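Beta-agarase B (Zobellia galactanivorans, PDB 4ATF) hydrolyses the beta-1,4 linkages of agarose in a random, retaining manner, giving the tetramer as its predominant product. Local coordinates at residues 257-262 with 297-302; 115-120 with 140-145; 32-37 with 103-108. The protein carries 1 engineered substitution. All blocks are in the same frame, centred on the assembly; numbering follows the deposited sequence.

Contact 1: residues 257-262 with 297-302. With NA (sodium ion), chain I; GAL (beta-D-galactopyranose), chain E.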
loop_
_atom_site.group_PDB
_atom_site.type_symbol
_atom_site.label_atom_id
_atom_site.label_comp_id
_atom_site.label_asym_id
_atom_site.label_seq_id
_atom_site.Cartn_x
_atom_site.Cartn_y
_atom_site.Cartn_z
ATOM N N ILE A 257 -4.523 -6.491 5.509
ATOM C CA ILE A 257 -4.365 -5.877 4.208
ATOM C C ILE A 257 -4.996 -4.504 4.341
ATOM O O ILE A 257 -6.111 -4.390 4.864
ATOM C CB ILE A 257 -5.118 -6.692 3.129
ATOM C CG1 ILE A 257 -4.606 -8.153 3.063
ATOM C CG2 ILE A 257 -5.058 -5.921 1.751
ATOM C CD1 ILE A 257 -5.512 -9.045 2.113
ATOM N N ILE A 258 -4.295 -3.452 3.942
ATOM C CA ILE A 258 -4.838 -2.074 4.105
ATOM C C ILE A 258 -4.813 -1.434 2.693
ATOM O O ILE A 258 -3.822 -1.602 1.960
ATOM C CB ILE A 258 -3.961 -1.243 5.104
ATOM C CG1 ILE A 258 -3.864 -1.999 6.465
ATOM C CG2 ILE A 258 -4.441 0.214 5.210
ATOM C CD1 ILE A 258 -3.076 -1.240 7.557
ATOM N N ILE A 259 -5.922 -0.749 2.309
ATOM C CA ILE A 259 -5.982 0.013 1.055
ATOM C C ILE A 259 -6.363 1.449 1.447
ATOM O O ILE A 259 -7.396 1.637 2.093
ATOM C CB ILE A 259 -7.034 -0.611 0.077
ATOM C CG1 ILE A 259 -6.679 -2.087 -0.170
ATOM C CG2 ILE A 259 -7.102 0.272 -1.243
ATOM C CD1 ILE A 259 -7.627 -2.849 -1.144
ATOM N N ASN A 260 -5.592 2.465 1.044
ATOM C CA ASN A 260 -5.896 3.816 1.434
ATOM C C ASN A 260 -5.248 4.806 0.522
ATOM O O ASN A 260 -4.577 4.431 -0.458
ATOM C CB ASN A 260 -5.543 4.092 2.951
ATOM C CG ASN A 260 -4.022 4.244 3.226
ATOM O OD1 ASN A 260 -3.260 4.655 2.376
ATOM N ND2 ASN A 260 -3.603 3.947 4.458
ATOM N N THR A 261 -5.511 6.090 0.805
ATOM C CA THR A 261 -4.670 7.182 0.290
ATOM C C THR A 261 -4.162 7.918 1.507
ATOM O O THR A 261 -4.784 7.790 2.597
ATOM C CB THR A 261 -5.392 8.119 -0.740
ATOM O OG1 THR A 261 -6.450 8.848 -0.091
ATOM C CG2 THR A 261 -6.013 7.260 -1.892
ATOM N N GLU A 262 -3.082 8.710 1.339
ATOM C CA GLU A 262 -2.415 9.395 2.493
ATOM C C GLU A 262 -1.753 10.667 2.024
ATOM O O GLU A 262 -1.140 10.696 0.942
ATOM C CB GLU A 262 -1.267 8.566 3.172
ATOM C CG GLU A 262 -1.705 7.373 3.952
ATOM C CD GLU A 262 -0.524 6.531 4.557
ATOM O OE1 GLU A 262 0.650 6.908 4.431
ATOM O OE2 GLU A 262 -0.771 5.423 5.081
ATOM N N ASP A 297 -9.831 -2.257 -8.963
ATOM C CA ASP A 297 -10.755 -3.169 -9.658
ATOM C C ASP A 297 -10.878 -4.489 -8.859
ATOM O O ASP A 297 -11.987 -5.014 -8.668
ATOM C CB ASP A 297 -10.225 -3.417 -11.097
ATOM C CG ASP A 297 -11.167 -4.269 -11.957
ATOM O OD1 ASP A 297 -12.322 -4.507 -11.551
ATOM O OD2 ASP A 297 -10.742 -4.717 -13.055
ATOM N N TRP A 298 -9.753 -5.010 -8.371
ATOM C CA TRP A 298 -9.787 -6.244 -7.545
ATOM C C TRP A 298 -8.496 -6.469 -6.791
ATOM O O TRP A 298 -7.458 -5.848 -7.084
ATOM C CB TRP A 298 -10.157 -7.514 -8.383
ATOM C CG TRP A 298 -9.450 -7.704 -9.780
ATOM C CD1 TRP A 298 -10.020 -7.570 -11.064
ATOM C CD2 TRP A 298 -8.094 -8.150 -9.994
ATOM N NE1 TRP A 298 -9.060 -7.920 -12.048
ATOM C CE2 TRP A 298 -7.889 -8.266 -11.416
ATOM C CE3 TRP A 298 -7.030 -8.448 -9.125
ATOM C CZ2 TRP A 298 -6.650 -8.685 -11.969
ATOM C CZ3 TRP A 298 -5.794 -8.839 -9.673
ATOM C CH2 TRP A 298 -5.623 -8.957 -11.091
ATOM N N ILE A 299 -8.570 -7.345 -5.803
ATOM C CA ILE A 299 -7.424 -7.776 -5.060
ATOM C C ILE A 299 -7.566 -9.288 -4.880
ATOM O O ILE A 299 -8.629 -9.783 -4.417
ATOM C CB ILE A 299 -7.225 -6.988 -3.731
ATOM C CG1 ILE A 299 -5.884 -7.443 -3.041
ATOM C CG2 ILE A 299 -8.461 -7.114 -2.833
ATOM C CD1 ILE A 299 -5.458 -6.464 -1.923
ATOM N N ARG A 300 -6.553 -10.032 -5.340
ATOM C CA ARG A 300 -6.657 -11.478 -5.356
ATOM C C ARG A 300 -5.482 -12.014 -4.536
ATOM O O ARG A 300 -4.373 -11.434 -4.537
ATOM C CB ARG A 300 -6.698 -12.007 -6.807
ATOM C CG ARG A 300 -5.365 -11.834 -7.628
ATOM C CD ARG A 300 -5.718 -12.158 -9.125
ATOM N NE ARG A 300 -4.477 -12.130 -9.931
ATOM C CZ ARG A 300 -4.052 -13.154 -10.695
ATOM N NH1 ARG A 300 -4.781 -14.282 -10.859
ATOM N NH2 ARG A 300 -2.905 -13.031 -11.386
ATOM N N ILE A 301 -5.743 -13.104 -3.830
ATOM C CA ILE A 301 -4.852 -13.651 -2.828
ATOM C C ILE A 301 -4.782 -15.182 -3.057
ATOM O O ILE A 301 -5.823 -15.843 -3.170
ATOM C CB ILE A 301 -5.430 -13.407 -1.403
ATOM C CG1 ILE A 301 -5.486 -11.879 -1.099
ATOM C CG2 ILE A 301 -4.609 -14.199 -0.390
ATOM C CD1 ILE A 301 -6.738 -11.398 -0.254
ATOM N N TYR A 302 -3.565 -15.730 -3.162
ATOM C CA TYR A 302 -3.387 -17.175 -3.423
ATOM C C TYR A 302 -2.380 -17.765 -2.445
ATOM O O TYR A 302 -1.421 -17.086 -2.029
ATOM C CB TYR A 302 -2.857 -17.430 -4.853
ATOM C CG TYR A 302 -3.806 -17.050 -5.933
ATOM C CD1 TYR A 302 -3.960 -15.703 -6.329
ATOM C CD2 TYR A 302 -4.563 -18.032 -6.575
ATOM C CE1 TYR A 302 -4.856 -15.351 -7.316
ATOM C CE2 TYR A 302 -5.486 -17.684 -7.604
ATOM C CZ TYR A 302 -5.591 -16.342 -7.966
ATOM O OH TYR A 302 -6.480 -15.997 -8.976
HETATM NA NA NA I . -13.946 -5.145 -9.948
HETATM C C1 GAL E . 4.533 2.859 4.327
HETATM C C2 GAL E . 4.583 3.513 5.700
HETATM C C3 GAL E . 3.297 3.441 6.531
HETATM C C4 GAL E . 2.180 4.034 5.649
HETATM C C5 GAL E . 2.194 3.327 4.262
HETATM C C6 GAL E . 1.044 3.761 3.335
HETATM O O2 GAL E . 5.556 2.783 6.390
HETATM O O3 GAL E . 3.569 4.251 7.688
HETATM O O4 GAL E . 2.466 5.396 5.469
HETATM O O5 GAL E . 3.449 3.367 3.569
HETATM O O6 GAL E . 1.195 2.945 2.171
HETATM O O HOH W 1 -14.417 -6.851 -11.563
#
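Ile257 holds CG1 anti to its carbonyl carbon (chi1 -59°) and CG2 anti to its backbone N, which sends the two branches to different isoleucines of 297-302. Ile257 CG2 lies 3.7 Å from Ile299 CD1, and the two side chains slide past each other in opposite directions. Ile257 CD1 meets Ile301 CD1 tip to tip at 3.6 Å. Ile259 CD1 adds a looser touch to Ile299 CD1 at 4.3 Å. All four isoleucines are buried, and no hydrogen bond crosses.

Polar groups of the two segments serve other sites. At the end of its strand, Glu262 OE1 accepts a hydrogen bond from O4 of a bound galactose at 2.6 Å. Replacing Glu262 by an alanine takes the carboxylate away and would probably leave that hydroxyl without its acceptor. Asp297, at a classic beta bulge opposite Arg116, binds the sodium ion through its O and OD1, the latter at 2.4 Å; Asn37, Glu39, Gly81 and a water complete the site.

The segments run nearly antiparallel at 159°, with axes 11.2 Å apart, as in the facing sheets of the GH16 jelly-roll sandwich. Strand 255-262 pairs with strands 96-103 and 125-132. Strand 293-306 lies beside strand 111-118, where Ile113 and Val111 touch Ile299 and Ile301.

Contact 2: residues 115-120 with 140-145. Engineered in segment 140-145: Asp143 (natural residue Glu).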
loop_
_atom_site.group_PDB
_atom_site.type_symbol
_atom_site.label_atom_id
_atom_site.label_comp_id
_atom_site.label_asym_id
_atom_site.label_seq_id
_atom_site.Cartn_x
_atom_site.Cartn_y
_atom_site.Cartn_z
ATOM N N ALA A 115 -3.130 -6.630 -6.553
ATOM C CA ALA A 115 -4.236 -5.697 -6.771
ATOM C C ALA A 115 -4.171 -5.152 -8.172
ATOM O O ALA A 115 -3.086 -4.782 -8.608
ATOM C CB ALA A 115 -4.092 -4.531 -5.824
ATOM N N ARG A 116 -5.313 -5.097 -8.873
ATOM C CA ARG A 116 -5.378 -4.382 -10.115
ATOM C C ARG A 116 -5.948 -2.964 -9.791
ATOM O O ARG A 116 -7.114 -2.819 -9.339
ATOM C CB ARG A 116 -6.227 -5.155 -11.147
ATOM C CG ARG A 116 -6.440 -4.377 -12.494
ATOM C CD ARG A 116 -7.171 -5.204 -13.550
ATOM N NE ARG A 116 -6.960 -4.599 -14.916
ATOM C CZ ARG A 116 -7.805 -3.779 -15.515
ATOM N NH1 ARG A 116 -8.961 -3.451 -14.919
ATOM N NH2 ARG A 116 -7.526 -3.279 -16.722
ATOM N N ALA A 117 -5.126 -1.922 -9.970
ATOM C CA ALA A 117 -5.479 -0.610 -9.439
ATOM C C ALA A 117 -5.014 0.485 -10.360
ATOM O O ALA A 117 -4.073 0.300 -11.193
ATOM C CB ALA A 117 -4.824 -0.397 -7.966
ATOM N N LYS A 118 -5.595 1.657 -10.195
ATOM C CA LYS A 118 -5.234 2.837 -10.988
ATOM C C LYS A 118 -4.780 3.980 -10.073
ATOM O O LYS A 118 -5.586 4.621 -9.381
ATOM C CB LYS A 118 -6.415 3.255 -11.880
ATOM C CG LYS A 118 -6.128 4.390 -12.855
ATOM C CD LYS A 118 -7.414 4.649 -13.700
ATOM C CE LYS A 118 -7.366 6.026 -14.219
ATOM N NZ LYS A 118 -6.842 5.788 -15.536
ATOM N N VAL A 119 -3.471 4.218 -10.076
ATOM C CA VAL A 119 -2.825 5.249 -9.212
ATOM C C VAL A 119 -3.507 6.602 -9.518
ATOM O O VAL A 119 -3.783 6.907 -10.723
ATOM C CB VAL A 119 -1.292 5.311 -9.545
ATOM C CG1 VAL A 119 -0.567 6.489 -8.802
ATOM C CG2 VAL A 119 -0.644 3.935 -9.171
ATOM N N MET A 120 -3.801 7.406 -8.491
ATOM C CA MET A 120 -4.401 8.734 -8.708
ATOM C C MET A 120 -3.509 9.744 -9.440
ATOM O O MET A 120 -2.290 9.766 -9.232
ATOM C CB MET A 120 -4.718 9.390 -7.357
ATOM C CG MET A 120 -5.694 8.587 -6.526
ATOM S SD MET A 120 -6.220 9.524 -5.026
ATOM C CE MET A 120 -4.624 9.556 -4.120
ATOM N N ASP A 140 4.885 -3.122 1.584
ATOM C CA ASP A 140 4.137 -2.365 0.556
ATOM C C ASP A 140 3.781 -3.205 -0.663
ATOM O O ASP A 140 4.590 -4.026 -1.096
ATOM C CB ASP A 140 5.005 -1.311 -0.045
ATOM C CG ASP A 140 5.456 -0.303 0.909
ATOM O OD1 ASP A 140 4.926 -0.129 2.036
ATOM O OD2 ASP A 140 6.452 0.300 0.461
ATOM N N ILE A 141 2.601 -3.113 -1.224
ATOM C CA ILE A 141 2.417 -3.811 -2.492
ATOM C C ILE A 141 2.404 -2.703 -3.570
ATOM O O ILE A 141 3.107 -2.766 -4.643
ATOM C CB ILE A 141 1.138 -4.673 -2.452
ATOM C CG1 ILE A 141 1.303 -5.786 -1.393
ATOM C CG2 ILE A 141 0.790 -5.275 -3.856
ATOM C CD1 ILE A 141 -0.035 -6.400 -0.980
ATOM N N LEU A 142 1.715 -1.617 -3.239
ATOM C CA LEU A 142 1.682 -0.445 -4.163
ATOM C C LEU A 142 1.870 0.802 -3.261
ATOM O O LEU A 142 1.164 0.955 -2.242
ATOM C CB LEU A 142 0.319 -0.308 -4.843
ATOM C CG LEU A 142 0.031 0.979 -5.674
ATOM C CD1 LEU A 142 1.058 1.191 -6.807
ATOM C CD2 LEU A 142 -1.458 0.920 -6.285
ATOM N N ASP A 143 2.774 1.688 -3.621
ATOM C CA ASP A 143 2.896 2.950 -2.891
ATOM C C ASP A 143 3.381 3.938 -3.960
ATOM O O ASP A 143 4.539 3.856 -4.454
ATOM C CB ASP A 143 3.883 2.823 -1.691
ATOM C CG ASP A 143 4.283 4.222 -1.083
ATOM O OD1 ASP A 143 3.509 5.168 -0.937
ATOM O OD2 ASP A 143 5.417 4.381 -0.676
ATOM N N ALA A 144 2.477 4.798 -4.428
ATOM C CA ALA A 144 2.790 5.656 -5.611
ATOM C C ALA A 144 2.147 7.009 -5.479
ATOM O O ALA A 144 1.027 7.104 -4.965
ATOM C CB ALA A 144 2.279 4.944 -6.966
ATOM N N TYR A 145 2.840 8.030 -5.985
ATOM C CA TYR A 145 2.416 9.445 -5.966
ATOM C C TYR A 145 2.211 9.765 -7.444
ATOM O O TYR A 145 3.163 10.095 -8.154
ATOM C CB TYR A 145 3.528 10.330 -5.321
ATOM C CG TYR A 145 3.916 9.789 -3.959
ATOM C CD1 TYR A 145 4.902 8.801 -3.840
ATOM C CD2 TYR A 145 3.247 10.185 -2.770
ATOM C CE1 TYR A 145 5.253 8.247 -2.605
ATOM C CE2 TYR A 145 3.636 9.614 -1.489
ATOM C CZ TYR A 145 4.626 8.663 -1.439
ATOM O OH TYR A 145 5.021 8.050 -0.235
#
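Val119 and Ala144 make the tight end of this contact. The methyl of Ala144 sits against both branches of the valine, with Ala144 CB 3.7 Å from Val119 CG1 and 3.8 Å from Val119 CG2. The valine holds CG1 anti to its backbone N (chi1 173°), which leaves CG2 beside that N and able to reach a second partner. That partner is Leu142, whose CD1 lies 4.0 Å from Val119 CG2 as the two side chains cross obliquely. The other leucine methyl, Leu142 CD2, reaches Ala117 CB, also at 4.0 Å. Leu142 thus spans two residues of 115-120, one with each methyl. Everything that touches is apolar and buried.

The arrangement belongs to the beta-sandwich of family GH16. Strand 111-118 lies in one layer and strand 137-145 in the other, and the side chains meet between them. Val119 follows directly on the end of strand 111-118. Ile141 and Leu142 both face Val128 in a classic beta bulge, and the chain turns a corner at Ile141.

The far sides of both segments are different in character. Arg116 and Lys118 are partly exposed, and Lys118 points away from 140-145; Arg116 forms a salt bridge with Asp297. On the other strand, Asp143 and Tyr145 point away from 115-120 and line the glycan pocket. Asp143 is an engineered replacement of the natural glutamate, which by similarity is the proton donor. Asp143 OD2 is hydrogen-bonded to ND1 of His165, while Tyr145 OH bonds to Gln264 NE2.

Contact 3: residues 32-37 with 103-108. With NA (sodium ion), chain I.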
loop_
_atom_site.group_PDB
_atom_site.type_symbol
_atom_site.label_atom_id
_atom_site.label_comp_id
_atom_site.label_asym_id
_atom_site.label_seq_id
_atom_site.Cartn_x
_atom_site.Cartn_y
_atom_site.Cartn_z
ATOM N N GLN A 32 -7.932 -17.831 -2.609
ATOM C CA GLN A 32 -8.458 -17.587 -1.277
ATOM C C GLN A 32 -9.721 -16.778 -1.396
ATOM O O GLN A 32 -9.790 -15.793 -2.133
ATOM C CB GLN A 32 -7.412 -16.867 -0.372
ATOM C CG GLN A 32 -6.074 -17.669 -0.216
ATOM C CD GLN A 32 -6.276 -19.068 0.361
ATOM O OE1 GLN A 32 -6.585 -19.208 1.506
ATOM N NE2 GLN A 32 -6.029 -20.111 -0.445
ATOM N N GLU A 33 -10.743 -17.212 -0.662
ATOM C CA GLU A 33 -12.082 -16.614 -0.753
ATOM C C GLU A 33 -12.129 -15.238 -0.106
ATOM O O GLU A 33 -13.048 -14.471 -0.350
ATOM C CB GLU A 33 -13.143 -17.555 -0.172
ATOM C CG GLU A 33 -13.424 -18.823 -1.042
ATOM C CD GLU A 33 -14.021 -18.513 -2.409
ATOM O OE1 GLU A 33 -14.681 -17.464 -2.583
ATOM O OE2 GLU A 33 -13.798 -19.324 -3.332
ATOM N N ILE A 34 -11.107 -14.873 0.645
ATOM C CA ILE A 34 -11.006 -13.455 1.073
ATOM C C ILE A 34 -10.644 -12.424 -0.035
ATOM O O ILE A 34 -10.745 -11.200 0.179
ATOM C CB ILE A 34 -10.075 -13.321 2.270
ATOM C CG1 ILE A 34 -8.668 -13.852 1.901
ATOM C CG2 ILE A 34 -10.735 -14.083 3.523
ATOM C CD1 ILE A 34 -7.566 -13.409 2.903
ATOM N N SER A 35 -10.293 -12.901 -1.228
ATOM C CA SER A 35 -10.089 -12.022 -2.383
ATOM C C SER A 35 -11.391 -11.255 -2.635
ATOM O O SER A 35 -12.476 -11.731 -2.275
ATOM C CB SER A 35 -9.784 -12.879 -3.620
ATOM O OG SER A 35 -8.581 -13.641 -3.413
ATOM N N ASP A 36 -11.328 -10.127 -3.309
ATOM C CA ASP A 36 -12.556 -9.401 -3.577
ATOM C C ASP A 36 -12.422 -8.712 -4.961
ATOM O O ASP A 36 -11.410 -8.051 -5.236
ATOM C CB ASP A 36 -12.800 -8.339 -2.460
ATOM C CG ASP A 36 -14.263 -7.788 -2.435
ATOM O OD1 ASP A 36 -15.055 -7.979 -3.399
ATOM O OD2 ASP A 36 -14.611 -7.127 -1.431
ATOM N N ASN A 37 -13.434 -8.895 -5.807
ATOM C CA ASN A 37 -13.493 -8.168 -7.100
ATOM C C ASN A 37 -14.471 -6.991 -7.116
ATOM O O ASN A 37 -14.692 -6.363 -8.183
ATOM C CB ASN A 37 -13.672 -9.092 -8.319
ATOM C CG ASN A 37 -15.024 -9.765 -8.360
ATOM O OD1 ASN A 37 -15.694 -9.885 -7.359
ATOM N ND2 ASN A 37 -15.427 -10.213 -9.547
ATOM N N SER A 103 -8.633 -5.328 5.884
ATOM C CA SER A 103 -9.241 -6.675 5.804
ATOM C C SER A 103 -9.673 -7.194 7.195
ATOM O O SER A 103 -9.065 -6.886 8.225
ATOM C CB SER A 103 -8.290 -7.692 5.170
ATOM O OG SER A 103 -7.086 -7.789 5.953
ATOM N N LYS A 104 -10.760 -7.952 7.230
ATOM C CA LYS A 104 -11.215 -8.529 8.494
ATOM C C LYS A 104 -10.478 -9.838 8.805
ATOM O O LYS A 104 -10.678 -10.376 9.890
ATOM C CB LYS A 104 -12.737 -8.706 8.495
ATOM C CG LYS A 104 -13.410 -7.287 8.847
ATOM C CD LYS A 104 -14.850 -7.427 9.034
ATOM C CE LYS A 104 -15.408 -6.105 9.556
ATOM N NZ LYS A 104 -16.834 -6.043 9.445
ATOM N N THR A 105 -9.675 -10.347 7.860
ATOM C CA THR A 105 -8.924 -11.593 8.033
ATOM C C THR A 105 -7.461 -11.244 7.728
ATOM O O THR A 105 -7.207 -10.382 6.917
ATOM C CB THR A 105 -9.411 -12.737 7.035
ATOM O OG1 THR A 105 -10.750 -13.079 7.394
ATOM C CG2 THR A 105 -8.529 -13.990 7.060
ATOM N N ARG A 106 -6.513 -11.924 8.374
ATOM C CA ARG A 106 -5.111 -11.618 8.164
ATOM C C ARG A 106 -4.490 -12.644 7.251
ATOM O O ARG A 106 -5.047 -13.736 7.062
ATOM C CB ARG A 106 -4.354 -11.582 9.528
ATOM C CG ARG A 106 -4.834 -10.360 10.402
ATOM C CD ARG A 106 -4.104 -10.163 11.715
ATOM N NE ARG A 106 -4.754 -9.064 12.473
ATOM C CZ ARG A 106 -5.132 -9.157 13.728
ATOM N NH1 ARG A 106 -4.904 -10.263 14.398
ATOM N NH2 ARG A 106 -5.719 -8.147 14.328
ATOM N N VAL A 107 -3.363 -12.287 6.641
ATOM C CA VAL A 107 -2.667 -13.216 5.771
ATOM C C VAL A 107 -1.247 -13.459 6.299
ATOM O O VAL A 107 -0.674 -12.620 6.986
ATOM C CB VAL A 107 -2.544 -12.657 4.332
ATOM C CG1 VAL A 107 -3.926 -12.657 3.668
ATOM C CG2 VAL A 107 -1.880 -11.279 4.310
ATOM N N VAL A 108 -0.653 -14.580 5.916
ATOM C CA VAL A 108 0.734 -14.797 6.298
ATOM C C VAL A 108 1.470 -15.515 5.181
ATOM O O VAL A 108 0.824 -16.261 4.387
ATOM C CB VAL A 108 0.766 -15.579 7.636
ATOM C CG1 VAL A 108 0.209 -17.048 7.458
ATOM C CG2 VAL A 108 2.200 -15.466 8.382
HETATM NA NA NA I . -13.946 -5.145 -9.948
HETATM O O HOH W 1 -14.417 -6.851 -11.563
#
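Ile34 lays its CG2 methyl over the side chain of Thr105, with Ile34 CG2 4.0 Å from both Thr105 CB and Thr105 OG1. Its other branch goes to Val107, where Ile34 CD1 lies 3.8 Å from Val107 CG1. The isoleucine divides its branches through its first torsion. CG1 sits between the backbone N and the carbonyl carbon (chi1 59°), and CG2 is anti to the carbonyl carbon. Thr105 is exposed and Val107 buried, so the contact runs from the surface inward. It is a small patch, mostly apolar, and no hydrogen bond joins the two segments.

Each segment is braced from within. A type I beta turn runs from Gln32 to Ser35. Gln32 O is gripped twice by Ser35, through Ser35 N at 3.1 Å and Ser35 OG at 2.8 Å; the hydroxyl lies in the carbonyl plane. At the end of strand 96-103, Ser103 OG donates to Thr105 O at 2.8 Å, tilted 23° from the carbonyl plane. In the first segment, Asn37 O binds the sodium ion at 2.3 Å.

Segment 32-37 follows strand 27-31 and leads toward helix 49-54. It lies against strand 293-306, where Ile301 touches both Gln32 and Ile34. Segment 103-108 connects strands 96-103 and 111-118. Its backbone bonds to Ile257 and Met255 tie it to strand 255-262.

How the contacts relate
Along the chain the contacts come in series: contact 3 closes first, then contact 2, then contact 1. Contact 1 lies between the others, its centre about 9 Å from the centre of each; the centres of contacts 2 and 3 are about 18 Å apart, and they do not touch. Contacts 1 and 2 join through neighbouring strands 293-306 and 111-118, and Thr261 packs on Met120. Contacts 1 and 3 share the sodium ion and a water, and Ile301 N probably bonds to Ser35 OG. All lie within the GH16 range. Contacts 1 and 2 pack the sandwich interior behind strands 255-262 and 137-145, which face the glycan. Contact 3, centred about 15 Å from the chain centre, borders this core.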